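Local coordinates for RNA silencing suppressor p19 (Carnation Italian ringspot virus, PDB 6BJV), which suppresses RNA silencing by binding short interfering RNAs as a homodimer and selecting them by duplex length, like a molecular caliper, at residues Pro33-Ser38 against Tyr73-Arg78; Trp63-Val68 against Val108-Ser113; Val121-Gly126 against Glu135-Ser140. All blocks are in the same frame, centred on the assembly; numbering follows the deposited sequence.

The three contacts belong to one antiparallel sheet, met at an outer strand, in its middle and at its dimer side. Interaction 1 is the most exposed: a loop is hydrogen-bonded to the end of strand 68-75 through carboxylates and backbone, and it meets the first nucleotide of one RNA strand. Interaction 2 is buried and joins strands 58-65 and 109-116 by a regular backbone ladder with aromatic packing on one face. Interaction 3, also buried, is apolar, with helix 130-144 lying against strand 119-126. Interactions 2 and 3 touch, since 109-113 and 121-126 lie on neighbouring strands: Y112 O is 2.7 Å from I123 N. Interaction 1 is about 21 to 22 Å from both, centre to centre.

Interaction 1: residues Pro33-Ser38 against Tyr73-Arg78; sequences PDESPS and YLRYDR. With nucleotides of chain D.
D34 and E35 send their carboxylates in different directions onto the strand Y73-R75. The D34 side chain leaves with CG anti to the backbone N (chi1 -179°), which places OD1 3.1 Å from Y73 N, nearly in line with the C-O bond; the carboxylate plane stands 69° from the tyrosine ring. OD1 also receives R18 in a salt bridge. The other oxygen, OD2, accepts S36 N from above the carboxylate plane, closing an Asx turn, and also takes S36 OG on its syn side at 2.7 Å. Aspartate suits this corner because its short arm reaches both its own loop and the strand.

E35 bonds in both directions. Its backbone N donates to Y73 O at 2.8 Å, and its extended side chain runs along the strand until OE1 takes R75 N at 2.7 Å in a nearly straight bond (166°). The R75 guanidinium does not pair with this carboxylate; it turns toward the loop, where NE gives a weak bond to E35 O, and its salt bridge goes to E41 through NH1. P37 crosses the Y73 ring at about a right angle; its compact, rigid pyrrolidine can lay CD on an aromatic face, 4.0 Å from the centroid, a CH-pi contact.

The first nucleotide, C1 of chain D, brings C5' to 3.6 Å from Y73 CE2, and O2' of C1 donates to P37 O at 3.1 Å. The loop leads through S38, the N-cap, into helix 39-45, which corresponds to the reading head that brackets the end of the siRNA duplex in p19 proteins.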
# COMPACT_ATOMS: atom_id res chain seq x y z
N PRO A 33 -9.13 21.06 4.70
CA PRO A 33 -10.10 20.57 5.68
C PRO A 33 -10.77 19.29 5.20
O PRO A 33 -10.62 18.85 4.06
CB PRO A 33 -11.12 21.71 5.81
CG PRO A 33 -10.50 22.88 5.12
CD PRO A 33 -9.59 22.32 4.09
N ASP A 34 -11.53 18.68 6.11
CA ASP A 34 -12.27 17.46 5.80
C ASP A 34 -13.53 17.80 5.02
O ASP A 34 -14.18 18.82 5.27
CB ASP A 34 -12.62 16.71 7.08
CG ASP A 34 -13.38 15.43 6.82
OD1 ASP A 34 -12.75 14.46 6.35
OD2 ASP A 34 -14.59 15.39 7.09
N GLU A 35 -13.87 16.94 4.05
CA GLU A 35 -15.03 17.14 3.20
C GLU A 35 -15.92 15.90 3.20
O GLU A 35 -16.55 15.58 2.18
CB GLU A 35 -14.61 17.49 1.78
CG GLU A 35 -13.76 18.76 1.67
CD GLU A 35 -13.17 18.96 0.29
OE1 GLU A 35 -13.09 17.98 -0.48
OE2 GLU A 35 -12.77 20.10 -0.03
N SER A 36 -15.99 15.19 4.32
CA SER A 36 -16.79 13.98 4.38
C SER A 36 -18.26 14.32 4.11
O SER A 36 -18.80 15.23 4.76
CB SER A 36 -16.66 13.31 5.75
OG SER A 36 -15.31 13.01 6.05
N PRO A 37 -18.92 13.63 3.19
CA PRO A 37 -20.34 13.93 2.94
C PRO A 37 -21.21 13.42 4.07
O PRO A 37 -20.89 12.45 4.76
CB PRO A 37 -20.63 13.19 1.64
CG PRO A 37 -19.70 12.02 1.68
CD PRO A 37 -18.44 12.52 2.35
N SER A 38 -22.34 14.09 4.27
CA SER A 38 -23.31 13.65 5.25
C SER A 38 -23.94 12.33 4.82
O SER A 38 -23.72 11.84 3.71
CB SER A 38 -24.39 14.72 5.46
OG SER A 38 -24.97 15.09 4.22
N TYR A 73 -11.16 13.14 4.02
CA TYR A 73 -11.98 12.74 2.88
C TYR A 73 -12.17 13.97 2.01
O TYR A 73 -12.83 14.93 2.43
CB TYR A 73 -13.33 12.17 3.33
CG TYR A 73 -14.13 11.57 2.19
CD1 TYR A 73 -14.77 12.38 1.26
CD2 TYR A 73 -14.26 10.20 2.06
CE1 TYR A 73 -15.51 11.84 0.23
CE2 TYR A 73 -15.00 9.65 1.03
CZ TYR A 73 -15.62 10.47 0.11
OH TYR A 73 -16.35 9.93 -0.91
N LEU A 74 -11.59 13.95 0.82
CA LEU A 74 -11.66 15.07 -0.11
C LEU A 74 -12.51 14.70 -1.31
O LEU A 74 -12.57 13.54 -1.72
CB LEU A 74 -10.26 15.49 -0.57
CG LEU A 74 -9.27 15.82 0.54
CD1 LEU A 74 -7.88 15.98 -0.02
CD2 LEU A 74 -9.69 17.09 1.28
N ARG A 75 -13.18 15.71 -1.87
CA ARG A 75 -14.00 15.50 -3.05
C ARG A 75 -13.13 15.54 -4.30
O ARG A 75 -12.20 16.35 -4.41
CB ARG A 75 -15.09 16.57 -3.13
CG ARG A 75 -15.82 16.79 -1.81
CD ARG A 75 -17.32 16.55 -1.93
NE ARG A 75 -17.97 16.60 -0.63
CZ ARG A 75 -19.28 16.69 -0.44
NH1 ARG A 75 -20.11 16.75 -1.48
NH2 ARG A 75 -19.77 16.72 0.79
N TYR A 76 -13.42 14.65 -5.24
CA TYR A 76 -12.59 14.50 -6.43
C TYR A 76 -13.46 14.06 -7.60
O TYR A 76 -14.07 12.99 -7.54
CB TYR A 76 -11.47 13.48 -6.17
CG TYR A 76 -10.57 13.23 -7.36
CD1 TYR A 76 -9.87 14.27 -7.95
CD2 TYR A 76 -10.40 11.95 -7.87
CE1 TYR A 76 -9.04 14.04 -9.03
CE2 TYR A 76 -9.57 11.71 -8.94
CZ TYR A 76 -8.89 12.76 -9.52
OH TYR A 76 -8.06 12.54 -10.59
N ASP A 77 -13.51 14.89 -8.64
CA ASP A 77 -14.32 14.62 -9.82
C ASP A 77 -13.47 14.30 -11.05
O ASP A 77 -13.98 14.31 -12.17
CB ASP A 77 -15.24 15.81 -10.10
CG ASP A 77 -14.50 17.13 -10.15
OD1 ASP A 77 -13.43 17.19 -10.79
OD2 ASP A 77 -14.98 18.10 -9.54
N ARG A 78 -12.18 14.01 -10.85
CA ARG A 78 -11.30 13.54 -11.92
C ARG A 78 -11.07 14.60 -13.00
O ARG A 78 -10.77 14.26 -14.14
CB ARG A 78 -11.84 12.25 -12.55
CG ARG A 78 -11.89 11.08 -11.58
CD ARG A 78 -12.19 9.77 -12.29
NE ARG A 78 -13.40 9.86 -13.11
CZ ARG A 78 -14.63 9.78 -12.63
NH1 ARG A 78 -14.84 9.61 -11.33
NH2 ARG A 78 -15.67 9.87 -13.45
OP3 C D 1 -16.60 4.33 1.98
P C D 1 -17.78 5.09 1.51
OP1 C D 1 -17.43 5.73 0.22
OP2 C D 1 -18.96 4.20 1.57
O5' C D 1 -18.04 6.26 2.56
C5' C D 1 -17.61 7.59 2.29
C4' C D 1 -18.18 8.56 3.30
O4' C D 1 -19.62 8.63 3.15
C3' C D 1 -17.97 8.19 4.76
O3' C D 1 -16.68 8.52 5.25
C2' C D 1 -19.10 8.94 5.45
O2' C D 1 -18.79 10.32 5.59
C1' C D 1 -20.22 8.79 4.42
N1 C D 1 -21.05 7.60 4.70
C2 C D 1 -21.96 7.65 5.76
O2 C D 1 -22.04 8.70 6.42
N3 C D 1 -22.72 6.57 6.04
C4 C D 1 -22.60 5.47 5.30
N4 C D 1 -23.38 4.43 5.62
C5 C D 1 -21.68 5.38 4.21
C6 C D 1 -20.94 6.46 3.95

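Interaction 2: residues Trp63-Val68 against Val108-Ser113; sequences WGFGKV and VGCTYS. With nucleotides of chain D; nucleotides of chain C.
W63 and Y112 meet because Y112 CG stands anti to the backbone N (chi1 172°) while the W63 indole is turned to a chi1 of -94°, away from the usual staggered values, so that the indole lies over the neighbouring strand. They are a non-hydrogen-bonded pair in an antiparallel beta ladder within the p19 sheet. Y112 CB sits over the six-membered ring of W63, 3.8 Å from its centroid, a CH-pi contact; the phenol ring lies obliquely, its plane 49° from that of the pyrrole ring. Large aromatics suit this face, which W90 and helix 130-144 cover, and Y112 OH is bonded to E61.

Next along the ladder, G64 and T111 form a hydrogen-bonded pair, G64 N to T111 O and T111 N to G64 O, both 2.9 Å. On the face opposite W63, T111 OG1 lies only 3.8 Å from G64 CA, a spot that glycine can share without crowding. Back on the W63 face, C110 SG lies at the F65 ring edge, 4.3 Å from CD1. Where the strand ends, F65-V68 forms a type II' turn, and the positive phi of G66 favours glycine. RNA sugars border the contact: O2' of U9 of chain C is 3.4 Å from G66 O.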
# COMPACT_ATOMS: atom_id res chain seq x y z
N TRP A 63 -2.88 9.52 7.43
CA TRP A 63 -1.47 9.54 7.79
C TRP A 63 -1.32 9.04 9.22
O TRP A 63 -1.97 9.57 10.13
CB TRP A 63 -0.87 10.94 7.66
CG TRP A 63 -0.21 11.22 6.35
CD1 TRP A 63 -0.70 11.97 5.33
CD2 TRP A 63 1.07 10.74 5.92
NE1 TRP A 63 0.20 11.99 4.28
CE2 TRP A 63 1.29 11.24 4.62
CE3 TRP A 63 2.05 9.93 6.51
CZ2 TRP A 63 2.45 10.97 3.90
CZ3 TRP A 63 3.20 9.66 5.79
CH2 TRP A 63 3.39 10.17 4.50
N GLY A 64 -0.49 8.02 9.41
CA GLY A 64 -0.25 7.49 10.73
C GLY A 64 1.20 7.61 11.15
O GLY A 64 2.10 7.13 10.45
N PHE A 65 1.44 8.27 12.28
CA PHE A 65 2.77 8.35 12.89
C PHE A 65 2.66 7.61 14.22
O PHE A 65 2.22 8.18 15.23
CB PHE A 65 3.21 9.80 13.08
CG PHE A 65 2.99 10.66 11.88
CD1 PHE A 65 3.84 10.58 10.79
CD2 PHE A 65 1.93 11.55 11.83
CE1 PHE A 65 3.63 11.38 9.68
CE2 PHE A 65 1.73 12.35 10.73
CZ PHE A 65 2.58 12.26 9.65
N GLY A 66 3.08 6.35 14.22
CA GLY A 66 2.76 5.50 15.35
C GLY A 66 1.26 5.31 15.44
O GLY A 66 0.57 5.08 14.44
N LYS A 67 0.73 5.43 16.66
CA LYS A 67 -0.71 5.34 16.88
C LYS A 67 -1.40 6.70 16.78
O LYS A 67 -2.56 6.82 17.20
CB LYS A 67 -0.99 4.71 18.25
CG LYS A 67 -0.24 5.34 19.41
CD LYS A 67 -0.77 4.84 20.74
CE LYS A 67 0.24 5.03 21.85
NZ LYS A 67 1.41 4.11 21.71
N VAL A 68 -0.74 7.70 16.22
CA VAL A 68 -1.30 9.04 16.05
C VAL A 68 -1.75 9.14 14.60
O VAL A 68 -0.95 9.42 13.70
CB VAL A 68 -0.29 10.13 16.41
CG1 VAL A 68 -0.95 11.50 16.39
CG2 VAL A 68 0.34 9.85 17.77
N VAL A 108 9.24 4.03 15.21
CA VAL A 108 7.89 3.50 15.27
C VAL A 108 7.40 3.25 13.85
O VAL A 108 8.09 3.53 12.87
CB VAL A 108 6.93 4.45 16.02
CG1 VAL A 108 7.42 4.68 17.45
CG2 VAL A 108 6.79 5.78 15.28
N GLY A 109 6.18 2.72 13.75
CA GLY A 109 5.59 2.43 12.46
C GLY A 109 4.79 3.58 11.90
O GLY A 109 3.86 4.07 12.55
N CYS A 110 5.15 4.04 10.70
CA CYS A 110 4.45 5.12 10.03
C CYS A 110 3.79 4.58 8.76
O CYS A 110 4.29 3.65 8.13
CB CYS A 110 5.40 6.26 9.67
SG CYS A 110 6.17 7.04 11.12
N THR A 111 2.65 5.18 8.40
CA THR A 111 1.86 4.69 7.28
C THR A 111 1.18 5.84 6.56
O THR A 111 0.85 6.87 7.17
CB THR A 111 0.79 3.69 7.74
OG1 THR A 111 -0.16 4.36 8.58
CG2 THR A 111 1.41 2.52 8.50
N TYR A 112 0.97 5.66 5.26
CA TYR A 112 0.08 6.50 4.48
C TYR A 112 -0.86 5.59 3.71
O TYR A 112 -0.42 4.63 3.07
CB TYR A 112 0.84 7.41 3.50
CG TYR A 112 -0.08 8.15 2.55
CD1 TYR A 112 -0.73 9.31 2.95
CD2 TYR A 112 -0.29 7.69 1.26
CE1 TYR A 112 -1.57 9.99 2.09
CE2 TYR A 112 -1.13 8.36 0.39
CZ TYR A 112 -1.77 9.51 0.81
OH TYR A 112 -2.60 10.19 -0.05
N SER A 113 -2.15 5.90 3.75
CA SER A 113 -3.17 5.09 3.10
C SER A 113 -4.11 5.98 2.30
O SER A 113 -4.34 7.15 2.65
CB SER A 113 -3.97 4.26 4.11
OG SER A 113 -4.90 3.42 3.45
P A D 13 9.12 -2.60 9.23
OP1 A D 13 10.35 -2.02 8.64
OP2 A D 13 8.98 -4.08 9.27
O5' A D 13 8.97 -2.05 10.71
C5' A D 13 9.05 -0.65 10.97
C4' A D 13 8.58 -0.32 12.37
O4' A D 13 7.19 -0.70 12.53
C3' A D 13 9.28 -1.04 13.50
O3' A D 13 10.55 -0.48 13.81
C2' A D 13 8.27 -0.94 14.63
O2' A D 13 8.30 0.35 15.24
C1' A D 13 6.95 -1.09 13.87
N9 A D 13 6.46 -2.48 13.89
C8 A D 13 6.52 -3.43 12.89
N7 A D 13 5.98 -4.58 13.22
C5 A D 13 5.55 -4.39 14.53
C6 A D 13 4.90 -5.23 15.44
N6 A D 13 4.56 -6.49 15.18
N1 A D 13 4.61 -4.73 16.66
C2 A D 13 4.95 -3.46 16.93
N3 A D 13 5.56 -2.57 16.16
C4 A D 13 5.84 -3.10 14.95
P U C 9 -3.01 0.63 20.08
OP1 U C 9 -3.20 2.11 20.10
OP2 U C 9 -4.07 -0.25 20.63
O5' U C 9 -2.73 0.18 18.58
C5' U C 9 -3.42 0.78 17.50
C4' U C 9 -2.46 1.17 16.40
O4' U C 9 -1.36 0.22 16.35
C3' U C 9 -3.03 1.16 14.99
O3' U C 9 -3.75 2.34 14.69
C2' U C 9 -1.79 0.96 14.14
O2' U C 9 -1.07 2.17 13.98
C1' U C 9 -0.97 0.01 15.01
N1 U C 9 -1.20 -1.41 14.67
C2 U C 9 -0.73 -1.88 13.46
O2 U C 9 -0.15 -1.17 12.66
N3 U C 9 -0.99 -3.21 13.23
C4 U C 9 -1.63 -4.09 14.07
O4 U C 9 -1.78 -5.26 13.72
C5 U C 9 -2.08 -3.53 15.31
C6 U C 9 -1.85 -2.24 15.56
P C C 11 -6.42 2.75 8.28
OP1 C C 11 -6.81 4.02 7.61
OP2 C C 11 -7.18 2.27 9.46
O5' C C 11 -6.44 1.60 7.17
C5' C C 11 -5.71 1.76 5.97
C4' C C 11 -5.63 0.47 5.19
O4' C C 11 -4.88 -0.53 5.93
C3' C C 11 -6.95 -0.22 4.90
O3' C C 11 -7.67 0.38 3.84
C2' C C 11 -6.50 -1.65 4.61
O2' C C 11 -5.97 -1.77 3.30
C1' C C 11 -5.37 -1.82 5.62
N1 C C 11 -5.83 -2.48 6.86
C2 C C 11 -5.95 -3.87 6.85
O2 C C 11 -5.66 -4.49 5.81
N3 C C 11 -6.36 -4.51 7.96
C4 C C 11 -6.66 -3.82 9.06
N4 C C 11 -7.07 -4.50 10.14
C5 C C 11 -6.56 -2.40 9.10
C6 C C 11 -6.14 -1.77 7.99

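Interaction 3: residues Val121-Gly126 against Glu135-Ser140; sequences VTISGG and EMAIRS. With nucleotides of chain D.
A helix packed antiparallel on the outermost strand of this chain's sheet is the element here: helix 130-144, the last modelled helix, packs against strand 119-126, with the short segment axes 8.9 Å apart. I123 is the centre of the contact and touches A137, M136 and S140. I123 CG1, anti to the carbonyl carbon (chi1 -45°), comes to 4.0 Å from both CA and CB of A137, where the small alanine lets the helix backbone approach the strand. The CG2 branch points to M136 CG at 4.3 Å, and CD1 ends 3.9 Å from S140 OG. V121 CG1 meets S140 CB.

The polar atom of S140 is turned back on its own helix: OG donates to M136 O, although the very short distance modelled for that bond is doubtful. On the opposite face of the strand, S124 CB packs 3.7 Å from O4' of U12 of chain D. The strand edge pairs antiparallel with its counterpart in the second subunit, which continues the sheet across the dimer.

With no hydrogen bond between strand and helix, the two are held here by van der Waals and hydrophobic packing, with beta-branched I123 and V121 facing the helix while the small S124 lies against the RNA.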
# COMPACT_ATOMS: atom_id res chain seq x y z
N VAL A 121 -4.36 1.78 -1.47
CA VAL A 121 -2.90 1.76 -1.57
C VAL A 121 -2.33 2.26 -0.25
O VAL A 121 -2.74 3.32 0.25
CB VAL A 121 -2.39 2.61 -2.74
CG1 VAL A 121 -0.87 2.51 -2.86
CG2 VAL A 121 -3.06 2.19 -4.03
N THR A 122 -1.40 1.50 0.32
CA THR A 122 -0.80 1.84 1.60
C THR A 122 0.71 1.81 1.49
O THR A 122 1.28 0.90 0.88
CB THR A 122 -1.26 0.88 2.71
OG1 THR A 122 -0.91 -0.46 2.36
CG2 THR A 122 -2.76 0.97 2.92
N ILE A 123 1.36 2.82 2.07
CA ILE A 123 2.81 2.94 2.10
C ILE A 123 3.23 2.90 3.57
O ILE A 123 2.87 3.80 4.34
CB ILE A 123 3.29 4.23 1.43
CG1 ILE A 123 2.57 4.46 0.09
CG2 ILE A 123 4.80 4.20 1.22
CD1 ILE A 123 2.80 3.37 -0.94
N SER A 124 3.98 1.87 3.95
CA SER A 124 4.35 1.66 5.34
C SER A 124 5.86 1.51 5.47
O SER A 124 6.55 1.07 4.54
CB SER A 124 3.67 0.41 5.93
OG SER A 124 2.26 0.57 5.96
N GLY A 125 6.37 1.89 6.63
CA GLY A 125 7.78 1.76 6.93
C GLY A 125 8.11 2.42 8.24
O GLY A 125 7.31 3.16 8.82
N GLY A 126 9.33 2.15 8.71
CA GLY A 126 9.77 2.74 9.95
C GLY A 126 9.90 4.25 9.84
O GLY A 126 10.18 4.80 8.78
N GLU A 135 7.96 10.71 -0.75
CA GLU A 135 8.16 10.69 -2.20
C GLU A 135 7.44 9.51 -2.84
O GLU A 135 6.90 9.63 -3.95
CB GLU A 135 9.66 10.64 -2.51
CG GLU A 135 10.35 12.01 -2.52
CD GLU A 135 10.40 12.65 -1.14
OE1 GLU A 135 9.67 12.21 -0.24
OE2 GLU A 135 11.19 13.61 -0.97
N MET A 136 7.42 8.37 -2.16
CA MET A 136 6.72 7.20 -2.69
C MET A 136 5.21 7.32 -2.52
O MET A 136 4.45 6.79 -3.33
CB MET A 136 7.23 5.93 -2.01
CG MET A 136 6.67 4.65 -2.60
SD MET A 136 7.15 4.43 -4.32
CE MET A 136 6.05 3.11 -4.82
N ALA A 137 4.76 8.02 -1.47
CA ALA A 137 3.33 8.13 -1.21
C ALA A 137 2.69 9.23 -2.05
O ALA A 137 1.56 9.07 -2.52
CB ALA A 137 3.09 8.39 0.28
N ILE A 138 3.39 10.35 -2.24
CA ILE A 138 2.79 11.48 -2.96
C ILE A 138 2.47 11.08 -4.39
O ILE A 138 1.41 11.45 -4.92
CB ILE A 138 3.72 12.70 -2.90
CG1 ILE A 138 3.07 13.91 -3.58
CG2 ILE A 138 5.07 12.41 -3.56
CD1 ILE A 138 1.82 14.42 -2.88
N ARG A 139 3.36 10.34 -5.04
CA ARG A 139 3.13 9.96 -6.43
C ARG A 139 2.30 8.69 -6.55
O ARG A 139 1.56 8.54 -7.53
CB ARG A 139 4.46 9.79 -7.16
CG ARG A 139 5.27 8.58 -6.75
CD ARG A 139 6.65 8.61 -7.40
NE ARG A 139 6.62 9.16 -8.75
CZ ARG A 139 6.06 8.56 -9.80
NH1 ARG A 139 5.46 7.38 -9.67
NH2 ARG A 139 6.09 9.14 -10.99
N SER A 140 2.40 7.77 -5.58
CA SER A 140 1.44 6.68 -5.52
C SER A 140 0.02 7.22 -5.44
O SER A 140 -0.91 6.61 -5.99
CB SER A 140 1.74 5.79 -4.32
OG SER A 140 3.00 5.16 -4.44
P U D 12 5.80 -5.93 5.75
OP1 U D 12 6.99 -5.82 4.87
OP2 U D 12 5.55 -7.19 6.50
O5' U D 12 5.86 -4.72 6.79
C5' U D 12 5.90 -3.38 6.32
C4' U D 12 5.66 -2.39 7.44
O4' U D 12 4.32 -2.55 7.98
C3' U D 12 6.56 -2.51 8.65
O3' U D 12 7.86 -1.98 8.45
C2' U D 12 5.75 -1.78 9.72
O2' U D 12 5.85 -0.38 9.56
C1' U D 12 4.33 -2.21 9.36
N1 U D 12 3.89 -3.39 10.15
C2 U D 12 3.43 -3.15 11.43
O2 U D 12 3.38 -2.04 11.92
N3 U D 12 3.02 -4.27 12.11
C4 U D 12 3.03 -5.57 11.66
O4 U D 12 2.64 -6.47 12.40
C5 U D 12 3.53 -5.74 10.32
C6 U D 12 3.93 -4.66 9.63